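Local coordinates for SnoN,Epimerase SnoN (Streptomyces nogalater, PDB 5EP9), which is a non-heme iron, alpha-ketoglutarate-dependent epimerase of nogalamycin biosynthesis, at residues V74-G79 with V137-H142; A80-D85 with E129-D134; A108-L113 with C216-A221; Y112-P117 with T155-W160. All blocks are in the same frame, centred on the assembly; numbering follows the deposited sequence.

Contact 1. Residues V74-G79 with V137-H142; sequences VRWGSG and VPTAPH. With FE (Fe (III) ion), chain F; AKG (2-oxoglutaric acid), chain E.
The six-membered end of the Trp-76 indole meets the methyl branch of Thr-139, with Trp-76 CH2 3.9 Å from Thr-139 CG2, at the edge of the iron site of a cupin-type, PhyH-family fold. The two side chains cross at about a right angle, and the methyl approaches the indole obliquely. On its other side chain branch Thr-139 serves the cosubstrate: with OG1 beside the backbone N (chi1 -59°), the hydroxyl donates a hydrogen bond to O4 of 2-oxoglutarate at 2.6 Å. The same torsion sets CG2 3.8 Å from ligand C4, so this methyl touches both the indole and the ligand chain. Lys-128 adds a second hydrogen bond to Thr-139 OG1.

Three residues further along, in the same 14-202 part of the construct, His-142 binds the iron through NE2 at 2.2 Å. Asp-144 and, from the 203-305 part, His-225 complete the facial HxD...H triad, while O1 and O5 of 2-oxoglutarate chelate the metal and a water takes the remaining position. The far side of the imidazole is anchored by its own strand: His-142 ND1 donates to Ala-140 O at 2.9 Å, with an N-H...O angle of 169° and the acceptor only 6° out of the ring plane.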
loop_
_atom_site.group_PDB
_atom_site.type_symbol
_atom_site.label_atom_id
_atom_site.label_comp_id
_atom_site.label_asym_id
_atom_site.label_seq_id
_atom_site.Cartn_x
_atom_site.Cartn_y
_atom_site.Cartn_z
ATOM N N VAL A 74 -15.727 1.967 1.730
ATOM C CA VAL A 74 -15.930 0.601 2.170
ATOM C C VAL A 74 -15.452 0.440 3.636
ATOM O O VAL A 74 -14.419 0.919 4.044
ATOM C CB VAL A 74 -15.215 -0.399 1.224
ATOM C CG1 VAL A 74 -15.349 -1.848 1.767
ATOM C CG2 VAL A 74 -15.804 -0.298 -0.180
ATOM N N ARG A 75 -16.308 -0.159 4.446
ATOM C CA ARG A 75 -15.913 -0.495 5.828
ATOM C C ARG A 75 -15.214 -1.910 5.863
ATOM O O ARG A 75 -15.807 -2.888 5.498
ATOM C CB ARG A 75 -17.082 -0.440 6.757
ATOM C CG ARG A 75 -16.732 -0.845 8.206
ATOM C CD ARG A 75 -17.938 -0.791 9.111
ATOM N NE ARG A 75 -17.560 -1.379 10.405
ATOM C CZ ARG A 75 -17.787 -2.611 10.812
ATOM N NH1 ARG A 75 -18.445 -3.455 10.041
ATOM N NH2 ARG A 75 -17.409 -2.972 12.045
ATOM N N TRP A 76 -13.979 -1.926 6.321
ATOM C CA TRP A 76 -13.270 -3.111 6.781
ATOM C C TRP A 76 -13.498 -3.284 8.298
ATOM O O TRP A 76 -12.945 -2.584 9.148
ATOM C CB TRP A 76 -11.771 -3.021 6.483
ATOM C CG TRP A 76 -10.907 -4.269 6.865
ATOM C CD1 TRP A 76 -11.343 -5.460 7.374
ATOM C CD2 TRP A 76 -9.472 -4.398 6.729
ATOM N NE1 TRP A 76 -10.267 -6.309 7.570
ATOM C CE2 TRP A 76 -9.111 -5.680 7.178
ATOM C CE3 TRP A 76 -8.477 -3.560 6.236
ATOM C CZ2 TRP A 76 -7.765 -6.134 7.187
ATOM C CZ3 TRP A 76 -7.115 -3.997 6.218
ATOM C CH2 TRP A 76 -6.775 -5.271 6.696
ATOM N N GLY A 77 -14.421 -4.171 8.583
ATOM C CA GLY A 77 -14.907 -4.427 9.917
ATOM C C GLY A 77 -14.414 -5.827 10.261
ATOM O O GLY A 77 -13.949 -6.570 9.433
ATOM N N SER A 78 -14.463 -6.114 11.535
ATOM C CA SER A 78 -14.198 -7.476 12.100
ATOM C C SER A 78 -15.156 -7.600 13.262
ATOM O O SER A 78 -15.961 -6.696 13.515
ATOM C CB SER A 78 -12.703 -7.693 12.488
ATOM O OG SER A 78 -12.240 -6.794 13.524
ATOM N N GLY A 79 -15.100 -8.722 13.940
ATOM C CA GLY A 79 -15.891 -8.920 15.208
ATOM C C GLY A 79 -15.452 -7.914 16.253
ATOM O O GLY A 79 -16.286 -7.282 16.901
ATOM N N VAL A 137 -10.274 0.020 15.839
ATOM C CA VAL A 137 -9.515 -1.137 16.294
ATOM C C VAL A 137 -8.233 -1.287 15.470
ATOM O O VAL A 137 -8.103 -0.650 14.409
ATOM C CB VAL A 137 -10.359 -2.422 16.342
ATOM C CG1 VAL A 137 -11.621 -2.167 17.191
ATOM C CG2 VAL A 137 -10.690 -2.946 14.940
ATOM N N PRO A 138 -7.289 -2.133 15.937
ATOM C CA PRO A 138 -6.044 -2.329 15.173
ATOM C C PRO A 138 -6.250 -3.016 13.824
ATOM O O PRO A 138 -7.253 -3.712 13.597
ATOM C CB PRO A 138 -5.164 -3.237 16.070
ATOM C CG PRO A 138 -5.786 -3.097 17.425
ATOM C CD PRO A 138 -7.273 -2.878 17.210
ATOM N N THR A 139 -5.286 -2.870 12.985
ATOM C CA THR A 139 -5.167 -3.699 11.820
ATOM C C THR A 139 -4.314 -4.935 12.222
ATOM O O THR A 139 -3.146 -4.780 12.486
ATOM C CB THR A 139 -4.446 -2.947 10.679
ATOM O OG1 THR A 139 -5.177 -1.775 10.362
ATOM C CG2 THR A 139 -4.483 -3.815 9.430
ATOM N N ALA A 140 -4.913 -6.135 12.212
ATOM C CA ALA A 140 -4.237 -7.359 12.560
ATOM C C ALA A 140 -3.039 -7.707 11.611
ATOM O O ALA A 140 -3.017 -7.340 10.433
ATOM C CB ALA A 140 -5.232 -8.513 12.581
ATOM N N PRO A 141 -1.993 -8.358 12.150
ATOM C CA PRO A 141 -0.811 -8.707 11.375
ATOM C C PRO A 141 -1.118 -9.571 10.156
ATOM O O PRO A 141 -1.915 -10.449 10.205
ATOM C CB PRO A 141 0.054 -9.528 12.371
ATOM C CG PRO A 141 -0.463 -9.203 13.705
ATOM C CD PRO A 141 -1.911 -8.886 13.560
ATOM N N HIS A 142 -0.538 -9.224 9.028
ATOM C CA HIS A 142 -0.729 -9.976 7.838
ATOM C C HIS A 142 0.409 -9.670 6.906
ATOM O O HIS A 142 1.167 -8.725 7.107
ATOM C CB HIS A 142 -2.075 -9.622 7.214
ATOM C CG HIS A 142 -2.139 -8.199 6.736
ATOM N ND1 HIS A 142 -2.309 -7.161 7.600
ATOM C CD2 HIS A 142 -1.944 -7.642 5.524
ATOM C CE1 HIS A 142 -2.284 -6.018 6.938
ATOM N NE2 HIS A 142 -2.134 -6.284 5.666
HETATM FE FE FE F . -1.348 -4.775 4.315
HETATM C C1 AKG E . -1.172 -2.132 3.755
HETATM O O1 AKG E . -0.788 -3.156 3.135
HETATM O O2 AKG E . -0.950 -0.971 3.332
HETATM C C2 AKG E . -1.864 -2.277 5.058
HETATM O O5 AKG E . -2.073 -3.423 5.505
HETATM C C3 AKG E . -2.304 -0.982 5.778
HETATM C C4 AKG E . -2.842 -1.146 7.197
HETATM C C5 AKG E . -3.301 0.120 7.883
HETATM O O3 AKG E . -3.140 1.215 7.314
HETATM O O4 AKG E . -3.884 0.050 9.008
HETATM O O HOH W 1 -3.241 -4.595 3.461
#

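Contact 2. Residues A80-D85 with E129-D134; sequences AGTVMD and ENKEKD. With AKG (2-oxoglutaric acid), chain E.
Thr-82 and Asp-134 join through a hydroxyl-carboxylate bond: Thr-82 OG1 donates to Asp-134 OD1 at 2.8 Å, using the syn lone pair of that oxygen. The hydroxyl thus gives its proton to Asp-134 while also being hydrogen-bonded to Arg-75 NE.

Beside this bond, Lys-131 reaches over to Asp-85 from the opposite direction. A bend at its last torsion (chi4 84°) turns NZ to Asp-85 OD2, which it meets at 2.9 Å nearly head-on to the C-O bond, in a salt bridge. The same NZ has a second, weak link to Asp-134 OD2 at 3.4 Å, making a three-residue charge network. The lysine probably eases the proximity of like charges, since Asp-85 OD2 lies 5.1 Å from Glu-129 OE2.

Both segments belong to the 14-202 part. Residues 131-134 form a type II beta turn, closed by Asp-134 N to Lys-131 O at 3.3 Å. Strand 82-87, against strand 74-77, carries a classic beta bulge: Val-83 and Met-84 both face Trp-76. Met-84 points away from the loop 129-134 and lines the 2-oxoglutarate pocket, Met-84 CE lying 3.4 Å from ligand O4, while Thr-82 and Asp-85 hold that loop. Asn-130 ND2 donates to the carbonyls of Asn-230 and Thr-232.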
loop_
_atom_site.group_PDB
_atom_site.type_symbol
_atom_site.label_atom_id
_atom_site.label_comp_id
_atom_site.label_asym_id
_atom_site.label_seq_id
_atom_site.Cartn_x
_atom_site.Cartn_y
_atom_site.Cartn_z
ATOM N N ALA A 80 -14.126 -7.722 16.313
ATOM C CA ALA A 80 -13.445 -6.716 17.189
ATOM C C ALA A 80 -13.965 -5.272 17.011
ATOM O O ALA A 80 -14.008 -4.490 17.998
ATOM C CB ALA A 80 -11.911 -6.730 17.011
ATOM N N GLY A 81 -14.358 -4.930 15.770
ATOM C CA GLY A 81 -14.905 -3.586 15.439
ATOM C C GLY A 81 -14.370 -3.088 14.112
ATOM O O GLY A 81 -13.966 -3.861 13.275
ATOM N N THR A 82 -14.284 -1.779 13.979
ATOM C CA THR A 82 -13.856 -1.184 12.744
ATOM C C THR A 82 -12.346 -0.990 12.630
ATOM O O THR A 82 -11.725 -0.118 13.224
ATOM C CB THR A 82 -14.556 0.138 12.450
ATOM O OG1 THR A 82 -15.980 -0.077 12.503
ATOM C CG2 THR A 82 -14.127 0.706 11.076
ATOM N N VAL A 83 -11.844 -1.724 11.666
ATOM C CA VAL A 83 -10.447 -1.722 11.310
ATOM C C VAL A 83 -10.158 -0.442 10.572
ATOM O O VAL A 83 -9.185 0.246 10.857
ATOM C CB VAL A 83 -10.072 -2.959 10.457
ATOM C CG1 VAL A 83 -8.625 -2.905 10.120
ATOM C CG2 VAL A 83 -10.366 -4.303 11.185
ATOM N N MET A 84 -10.992 -0.159 9.592
ATOM C CA MET A 84 -10.859 1.049 8.790
ATOM C C MET A 84 -12.036 1.276 7.841
ATOM O O MET A 84 -12.788 0.365 7.551
ATOM C CB MET A 84 -9.593 1.063 7.920
ATOM C CG MET A 84 -9.542 -0.056 6.896
ATOM S SD MET A 84 -8.027 0.226 5.910
ATOM C CE MET A 84 -6.738 -0.190 7.092
ATOM N N ASP A 85 -12.065 2.482 7.292
ATOM C CA ASP A 85 -12.923 2.799 6.123
ATOM C C ASP A 85 -11.941 3.143 5.021
ATOM O O ASP A 85 -10.890 3.764 5.301
ATOM C CB ASP A 85 -13.826 3.976 6.390
ATOM C CG ASP A 85 -14.920 3.667 7.435
ATOM O OD1 ASP A 85 -15.890 2.907 7.148
ATOM O OD2 ASP A 85 -14.772 4.197 8.576
ATOM N N GLU A 129 -10.551 6.153 12.431
ATOM C CA GLU A 129 -11.029 7.125 13.363
ATOM C C GLU A 129 -12.052 6.562 14.285
ATOM O O GLU A 129 -12.656 5.546 14.016
ATOM C CB GLU A 129 -11.690 8.310 12.627
ATOM C CG GLU A 129 -13.015 7.938 11.985
ATOM C CD GLU A 129 -13.686 9.110 11.300
ATOM O OE1 GLU A 129 -13.193 10.278 11.383
ATOM O OE2 GLU A 129 -14.743 8.841 10.710
ATOM N N ASN A 130 -12.175 7.234 15.422
ATOM C CA ASN A 130 -13.240 6.935 16.425
ATOM C C ASN A 130 -14.532 7.717 16.139
ATOM O O ASN A 130 -14.501 8.918 15.970
ATOM C CB ASN A 130 -12.752 7.247 17.809
ATOM C CG ASN A 130 -11.507 6.451 18.143
ATOM O OD1 ASN A 130 -11.539 5.249 18.144
ATOM N ND2 ASN A 130 -10.434 7.132 18.446
ATOM N N LYS A 131 -15.626 7.009 16.028
ATOM C CA LYS A 131 -16.934 7.621 15.835
ATOM C C LYS A 131 -17.670 7.315 17.114
ATOM O O LYS A 131 -17.208 6.533 17.973
ATOM C CB LYS A 131 -17.748 7.010 14.647
ATOM C CG LYS A 131 -17.204 7.112 13.228
ATOM C CD LYS A 131 -17.755 5.960 12.366
ATOM C CE LYS A 131 -16.993 5.681 11.061
ATOM N NZ LYS A 131 -15.805 4.806 11.247
ATOM N N GLU A 132 -18.867 7.867 17.176
ATOM C CA GLU A 132 -19.810 7.524 18.209
ATOM C C GLU A 132 -20.260 6.079 18.172
ATOM O O GLU A 132 -20.757 5.615 17.190
ATOM C CB GLU A 132 -21.074 8.381 18.029
ATOM C CG GLU A 132 -20.821 9.886 18.069
ATOM C CD GLU A 132 -20.344 10.360 19.437
ATOM O OE1 GLU A 132 -20.281 9.560 20.405
ATOM O OE2 GLU A 132 -20.022 11.546 19.542
ATOM N N LYS A 133 -20.076 5.400 19.279
ATOM C CA LYS A 133 -20.404 3.962 19.418
ATOM C C LYS A 133 -19.628 3.042 18.474
ATOM O O LYS A 133 -19.900 1.831 18.427
ATOM C CB LYS A 133 -21.930 3.662 19.251
ATOM C CG LYS A 133 -22.375 2.474 20.112
ATOM C CD LYS A 133 -23.854 2.460 20.446
ATOM C CE LYS A 133 -23.968 3.026 21.833
ATOM N NZ LYS A 133 -25.341 2.900 22.330
ATOM N N ASP A 134 -18.620 3.584 17.804
ATOM C CA ASP A 134 -17.780 2.803 16.910
ATOM C C ASP A 134 -16.318 3.195 17.044
ATOM O O ASP A 134 -15.785 4.028 16.347
ATOM C CB ASP A 134 -18.275 2.954 15.470
ATOM C CG ASP A 134 -17.481 2.077 14.488
ATOM O OD1 ASP A 134 -17.171 0.929 14.821
ATOM O OD2 ASP A 134 -17.097 2.546 13.408
HETATM C C1 AKG E . -1.172 -2.132 3.755
HETATM O O1 AKG E . -0.788 -3.156 3.135
HETATM O O2 AKG E . -0.950 -0.971 3.332
HETATM C C2 AKG E . -1.864 -2.277 5.058
HETATM O O5 AKG E . -2.073 -3.423 5.505
HETATM C C3 AKG E . -2.304 -0.982 5.778
HETATM C C4 AKG E . -2.842 -1.146 7.197
HETATM C C5 AKG E . -3.301 0.120 7.883
HETATM O O3 AKG E . -3.140 1.215 7.314
HETATM O O4 AKG E . -3.884 0.050 9.008
#

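Contact 3. Residues A108-L113 with C216-A221; sequences ALAEYL and CTFHHA. With AKG (2-oxoglutaric acid), chain E.
Leu-113 lays its CD1 methyl over one face of the Phe-218 ring, 3.9 Å from the ring centroid and 27° off the normal, a CH-pi contact. Here helix 104-114 packs on the seven-stranded antiparallel sheet of the cupin-like core. Locally, helix axis and strand axis pass 10.3 Å apart, their directions 32° from parallel. The helix comes from the 14-202 part of the construct and the strand from the 203-305 part.

Every close side-chain approach between the two segments is to this ring. The methyl of Leu-113 covers the inner end of the ring, near Phe-218 CG and CD1. At the outer end, Leu-109 CB lies 3.7 Å from Phe-218 CZ, and Ala-110 CB is 3.9 Å from Phe-218 CE2; both come in obliquely. With CG beside the backbone N and anti to the carbonyl carbon (chi1 -67°), the ring reaches the helix surface. Val-46 and Val-48 of strand 45-48 and Leu-33 of helix 30-43 border the leucines, extending the apolar layer.

The next residue, His-219, points away from the helix, on the active-site side. Asp-144 OD2 and 2-oxoglutarate O1 share its single NE2 donor, the bond from His-219 NE2 to O1 being weak and bent (3.2 Å).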
loop_
_atom_site.group_PDB
_atom_site.type_symbol
_atom_site.label_atom_id
_atom_site.label_comp_id
_atom_site.label_asym_id
_atom_site.label_seq_id
_atom_site.Cartn_x
_atom_site.Cartn_y
_atom_site.Cartn_z
ATOM N N ALA A 108 9.458 6.805 -8.842
ATOM C CA ALA A 108 10.892 6.566 -9.017
ATOM C C ALA A 108 11.519 5.734 -7.825
ATOM O O ALA A 108 12.361 4.884 -8.069
ATOM C CB ALA A 108 11.677 7.824 -9.247
ATOM N N LEU A 109 11.116 6.045 -6.605
ATOM C CA LEU A 109 11.572 5.318 -5.458
ATOM C C LEU A 109 11.142 3.855 -5.533
ATOM O O LEU A 109 11.935 3.000 -5.343
ATOM C CB LEU A 109 11.043 5.933 -4.187
ATOM C CG LEU A 109 11.817 7.175 -3.819
ATOM C CD1 LEU A 109 11.049 7.975 -2.764
ATOM C CD2 LEU A 109 13.194 6.811 -3.257
ATOM N N ALA A 110 9.879 3.626 -5.824
ATOM C CA ALA A 110 9.359 2.319 -5.926
ATOM C C ALA A 110 10.137 1.465 -6.932
ATOM O O ALA A 110 10.466 0.298 -6.658
ATOM C CB ALA A 110 7.869 2.309 -6.295
ATOM N N GLU A 111 10.404 2.028 -8.099
ATOM C CA GLU A 111 11.082 1.287 -9.112
ATOM C C GLU A 111 12.510 1.016 -8.712
ATOM O O GLU A 111 13.003 -0.086 -9.019
ATOM C CB GLU A 111 11.071 1.949 -10.530
ATOM C CG GLU A 111 9.693 1.960 -11.144
ATOM C CD GLU A 111 9.685 2.179 -12.667
ATOM O OE1 GLU A 111 10.652 2.753 -13.221
ATOM O OE2 GLU A 111 8.665 1.784 -13.265
ATOM N N TYR A 112 13.179 1.977 -8.099
ATOM C CA TYR A 112 14.521 1.762 -7.648
ATOM C C TYR A 112 14.514 0.635 -6.557
ATOM O O TYR A 112 15.305 -0.238 -6.576
ATOM C CB TYR A 112 15.153 3.033 -7.093
ATOM C CG TYR A 112 16.666 2.924 -6.916
ATOM C CD1 TYR A 112 17.552 3.225 -7.950
ATOM C CD2 TYR A 112 17.202 2.497 -5.705
ATOM C CE1 TYR A 112 18.931 3.104 -7.770
ATOM C CE2 TYR A 112 18.574 2.355 -5.513
ATOM C CZ TYR A 112 19.429 2.653 -6.529
ATOM O OH TYR A 112 20.777 2.503 -6.320
ATOM N N LEU A 113 13.579 0.671 -5.631
ATOM C CA LEU A 113 13.526 -0.311 -4.551
ATOM C C LEU A 113 13.204 -1.700 -5.056
ATOM O O LEU A 113 13.796 -2.684 -4.617
ATOM C CB LEU A 113 12.500 0.058 -3.533
ATOM C CG LEU A 113 12.735 1.342 -2.743
ATOM C CD1 LEU A 113 11.547 1.650 -1.822
ATOM C CD2 LEU A 113 13.990 1.292 -1.939
ATOM N N CYS A 216 6.442 8.685 3.802
ATOM C CA CYS A 216 5.836 7.387 3.467
ATOM C C CYS A 216 6.688 6.245 3.953
ATOM O O CYS A 216 7.881 6.396 4.333
ATOM C CB CYS A 216 5.569 7.253 1.958
ATOM S SG CYS A 216 7.008 6.970 0.960
ATOM N N THR A 217 6.053 5.097 3.916
ATOM C CA THR A 217 6.758 3.830 3.925
ATOM C C THR A 217 6.534 3.112 2.590
ATOM O O THR A 217 5.521 3.329 1.926
ATOM C CB THR A 217 6.349 2.936 5.063
ATOM O OG1 THR A 217 4.917 2.783 5.112
ATOM C CG2 THR A 217 6.812 3.511 6.391
ATOM N N PHE A 218 7.515 2.269 2.253
ATOM C CA PHE A 218 7.354 1.207 1.296
ATOM C C PHE A 218 7.497 -0.108 2.001
ATOM O O PHE A 218 8.400 -0.286 2.833
ATOM C CB PHE A 218 8.397 1.287 0.224
ATOM C CG PHE A 218 8.268 2.498 -0.669
ATOM C CD1 PHE A 218 8.904 3.650 -0.335
ATOM C CD2 PHE A 218 7.473 2.438 -1.813
ATOM C CE1 PHE A 218 8.790 4.780 -1.130
ATOM C CE2 PHE A 218 7.387 3.535 -2.641
ATOM C CZ PHE A 218 8.053 4.720 -2.312
ATOM N N HIS A 219 6.582 -1.034 1.727
ATOM C CA HIS A 219 6.761 -2.413 2.199
ATOM C C HIS A 219 6.496 -3.463 1.139
ATOM O O HIS A 219 5.519 -3.426 0.360
ATOM C CB HIS A 219 5.999 -2.672 3.508
ATOM C CG HIS A 219 4.532 -2.746 3.378
ATOM N ND1 HIS A 219 3.729 -1.635 3.455
ATOM C CD2 HIS A 219 3.700 -3.802 3.256
ATOM C CE1 HIS A 219 2.459 -2.007 3.400
ATOM N NE2 HIS A 219 2.418 -3.309 3.261
ATOM N N HIS A 220 7.321 -4.470 1.229
ATOM C CA HIS A 220 7.238 -5.688 0.396
ATOM C C HIS A 220 5.981 -6.498 0.703
ATOM O O HIS A 220 5.488 -6.559 1.795
ATOM C CB HIS A 220 8.524 -6.523 0.650
ATOM C CG HIS A 220 8.772 -7.659 -0.303
ATOM N ND1 HIS A 220 8.095 -8.868 -0.245
ATOM C CD2 HIS A 220 9.706 -7.802 -1.272
ATOM C CE1 HIS A 220 8.543 -9.666 -1.185
ATOM N NE2 HIS A 220 9.551 -9.072 -1.778
ATOM N N ALA A 221 5.476 -7.143 -0.315
ATOM C CA ALA A 221 4.233 -7.919 -0.254
ATOM C C ALA A 221 4.295 -9.152 0.666
ATOM O O ALA A 221 3.251 -9.707 0.995
ATOM C CB ALA A 221 3.882 -8.390 -1.672
HETATM C C1 AKG E . -1.172 -2.132 3.755
HETATM O O1 AKG E . -0.788 -3.156 3.135
HETATM O O2 AKG E . -0.950 -0.971 3.332
HETATM C C2 AKG E . -1.864 -2.277 5.058
HETATM O O5 AKG E . -2.073 -3.423 5.505
HETATM C C3 AKG E . -2.304 -0.982 5.778
HETATM C C4 AKG E . -2.842 -1.146 7.197
HETATM C C5 AKG E . -3.301 0.120 7.883
HETATM O O3 AKG E . -3.140 1.215 7.314
HETATM O O4 AKG E . -3.884 0.050 9.008
#

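Contact 4. Residues Y112-P117 with T155-W160; sequences YLAGSP and TALTAW. With AKG (2-oxoglutaric acid), chain E.
The Trp-160 indole meets 2-oxoglutarate with its edge, while Leu-157 of the same strand touches Ala-114 at the end of helix 104-114. Trp-160 NE1 donates to ligand O3 at 2.8 Å with an N-H...O angle of 161°, a fairly straight bond that engages one carboxylate. Ligand O2, from the other carboxylate, sits in the ring plane at the same edge, 3.6 Å from Trp-160 CD1. Arg-236 and Ser-238 of the next strand contact the indole too. Two residues earlier, on the same side of the strand, Thr-158 offers its methyl, with CG2 3.7 Å from ligand O2.

The strand therefore has two roles. Thr-158 and Trp-160 line the 2-oxoglutarate pocket of the cupin-like fold, while Leu-157 faces helix 104-114; both segments are in the 14-202 part.

Leu-157 holds its CG between backbone N and carbonyl carbon (chi1 76°), which sends both methyls to the helix. Its CD2 lies 4.1 Å from Ala-114 CB, and its CD1 reaches Leu-113 CB at a looser 4.4 Å. Tyr-40 of helix 30-43 packs against both leucines. The helix then breaks at Gly-115, where phi turns positive (81°), and Ser-116 OG donates to Pro-117 O at 3.0 Å from well above the carbonyl plane.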
loop_
_atom_site.group_PDB
_atom_site.type_symbol
_atom_site.label_atom_id
_atom_site.label_comp_id
_atom_site.label_asym_id
_atom_site.label_seq_id
_atom_site.Cartn_x
_atom_site.Cartn_y
_atom_site.Cartn_z
ATOM N N TYR A 112 13.179 1.977 -8.099
ATOM C CA TYR A 112 14.521 1.762 -7.648
ATOM C C TYR A 112 14.514 0.635 -6.557
ATOM O O TYR A 112 15.305 -0.238 -6.576
ATOM C CB TYR A 112 15.153 3.033 -7.093
ATOM C CG TYR A 112 16.666 2.924 -6.916
ATOM C CD1 TYR A 112 17.552 3.225 -7.950
ATOM C CD2 TYR A 112 17.202 2.497 -5.705
ATOM C CE1 TYR A 112 18.931 3.104 -7.770
ATOM C CE2 TYR A 112 18.574 2.355 -5.513
ATOM C CZ TYR A 112 19.429 2.653 -6.529
ATOM O OH TYR A 112 20.777 2.503 -6.320
ATOM N N LEU A 113 13.579 0.671 -5.631
ATOM C CA LEU A 113 13.526 -0.311 -4.551
ATOM C C LEU A 113 13.204 -1.700 -5.056
ATOM O O LEU A 113 13.796 -2.684 -4.617
ATOM C CB LEU A 113 12.500 0.058 -3.533
ATOM C CG LEU A 113 12.735 1.342 -2.743
ATOM C CD1 LEU A 113 11.547 1.650 -1.822
ATOM C CD2 LEU A 113 13.990 1.292 -1.939
ATOM N N ALA A 114 12.244 -1.782 -5.980
ATOM C CA ALA A 114 11.848 -3.041 -6.529
ATOM C C ALA A 114 12.911 -3.619 -7.426
ATOM O O ALA A 114 12.942 -4.782 -7.633
ATOM C CB ALA A 114 10.539 -2.914 -7.302
ATOM N N GLY A 115 13.696 -2.774 -8.063
ATOM C CA GLY A 115 14.705 -3.190 -8.997
ATOM C C GLY A 115 14.195 -3.500 -10.390
ATOM O O GLY A 115 14.914 -4.105 -11.155
ATOM N N SER A 116 12.965 -3.144 -10.726
ATOM C CA SER A 116 12.405 -3.403 -12.087
ATOM C C SER A 116 11.341 -2.343 -12.455
ATOM O O SER A 116 10.834 -1.640 -11.582
ATOM C CB SER A 116 11.711 -4.826 -12.134
ATOM O OG SER A 116 10.331 -4.819 -11.613
ATOM N N PRO A 117 10.949 -2.295 -13.711
ATOM C CA PRO A 117 9.826 -1.454 -14.074
ATOM C C PRO A 117 8.553 -1.970 -13.449
ATOM O O PRO A 117 8.395 -3.179 -13.256
ATOM C CB PRO A 117 9.740 -1.583 -15.596
ATOM C CG PRO A 117 11.098 -2.042 -16.028
ATOM C CD PRO A 117 11.683 -2.809 -14.895
ATOM N N THR A 155 6.375 -10.286 -5.274
ATOM C CA THR A 155 7.401 -9.218 -5.295
ATOM C C THR A 155 6.782 -7.806 -5.382
ATOM O O THR A 155 7.493 -6.831 -5.507
ATOM C CB THR A 155 8.364 -9.334 -6.479
ATOM O OG1 THR A 155 7.599 -9.396 -7.681
ATOM C CG2 THR A 155 9.196 -10.574 -6.318
ATOM N N ALA A 156 5.476 -7.732 -5.237
ATOM C CA ALA A 156 4.813 -6.444 -5.220
ATOM C C ALA A 156 5.233 -5.628 -4.016
ATOM O O ALA A 156 5.877 -6.102 -3.033
ATOM C CB ALA A 156 3.343 -6.634 -5.233
ATOM N N LEU A 157 4.945 -4.374 -4.111
ATOM C CA LEU A 157 5.214 -3.446 -2.977
ATOM C C LEU A 157 4.171 -2.333 -2.839
ATOM O O LEU A 157 3.561 -1.898 -3.842
ATOM C CB LEU A 157 6.601 -2.850 -3.010
ATOM C CG LEU A 157 6.930 -1.754 -3.977
ATOM C CD1 LEU A 157 8.364 -1.281 -3.705
ATOM C CD2 LEU A 157 6.974 -2.373 -5.350
ATOM N N THR A 158 4.038 -1.866 -1.603
ATOM C CA THR A 158 3.031 -0.916 -1.225
ATOM C C THR A 158 3.665 0.401 -0.683
ATOM O O THR A 158 4.493 0.349 0.163
ATOM C CB THR A 158 2.089 -1.529 -0.218
ATOM O OG1 THR A 158 1.412 -2.644 -0.804
ATOM C CG2 THR A 158 1.086 -0.501 0.309
ATOM N N ALA A 159 3.266 1.550 -1.232
ATOM C CA ALA A 159 3.599 2.877 -0.701
ATOM C C ALA A 159 2.470 3.412 0.170
ATOM O O ALA A 159 1.349 3.567 -0.300
ATOM C CB ALA A 159 3.834 3.852 -1.825
ATOM N N TRP A 160 2.753 3.638 1.455
ATOM C CA TRP A 160 1.751 4.105 2.402
ATOM C C TRP A 160 2.155 5.521 2.764
ATOM O O TRP A 160 3.218 5.744 3.344
ATOM C CB TRP A 160 1.754 3.202 3.630
ATOM C CG TRP A 160 0.614 3.231 4.618
ATOM C CD1 TRP A 160 -0.353 2.279 4.758
ATOM C CD2 TRP A 160 0.406 4.175 5.653
ATOM N NE1 TRP A 160 -1.156 2.582 5.813
ATOM C CE2 TRP A 160 -0.770 3.787 6.332
ATOM C CE3 TRP A 160 0.995 5.425 5.965
ATOM C CZ2 TRP A 160 -1.271 4.481 7.401
ATOM C CZ3 TRP A 160 0.472 6.167 7.063
ATOM C CH2 TRP A 160 -0.640 5.665 7.775
HETATM C C1 AKG E . -1.172 -2.132 3.755
HETATM O O1 AKG E . -0.788 -3.156 3.135
HETATM O O2 AKG E . -0.950 -0.971 3.332
HETATM C C2 AKG E . -1.864 -2.277 5.058
HETATM O O5 AKG E . -2.073 -3.423 5.505
HETATM C C3 AKG E . -2.304 -0.982 5.778
HETATM C C4 AKG E . -2.842 -1.146 7.197
HETATM C C5 AKG E . -3.301 0.120 7.883
HETATM O O3 AKG E . -3.140 1.215 7.314
HETATM O O4 AKG E . -3.884 0.050 9.008
#

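Overall arrangement
The four contacts fall into two groups on opposite sides of the chain's centre. Contacts 1 and 2 have centres about 9 Å apart, contact 1 using strand 74-77 and contact 2 its neighbour 82-87; contacts 3 and 4, centres about 4 Å apart, share helix 104-114 and place it on neighbouring strands 216-220 and 157-162. Between the groups, centres are about 24 to 31 Å apart, yet all reach the seven-stranded sheet, which contact 1 also joins to the four-stranded one of the cupin-type core. Along the chain, contact 2 lies within the span of contact 1, whereas both cross contacts 3 and 4. All four contribute residues that touch 2-oxoglutarate.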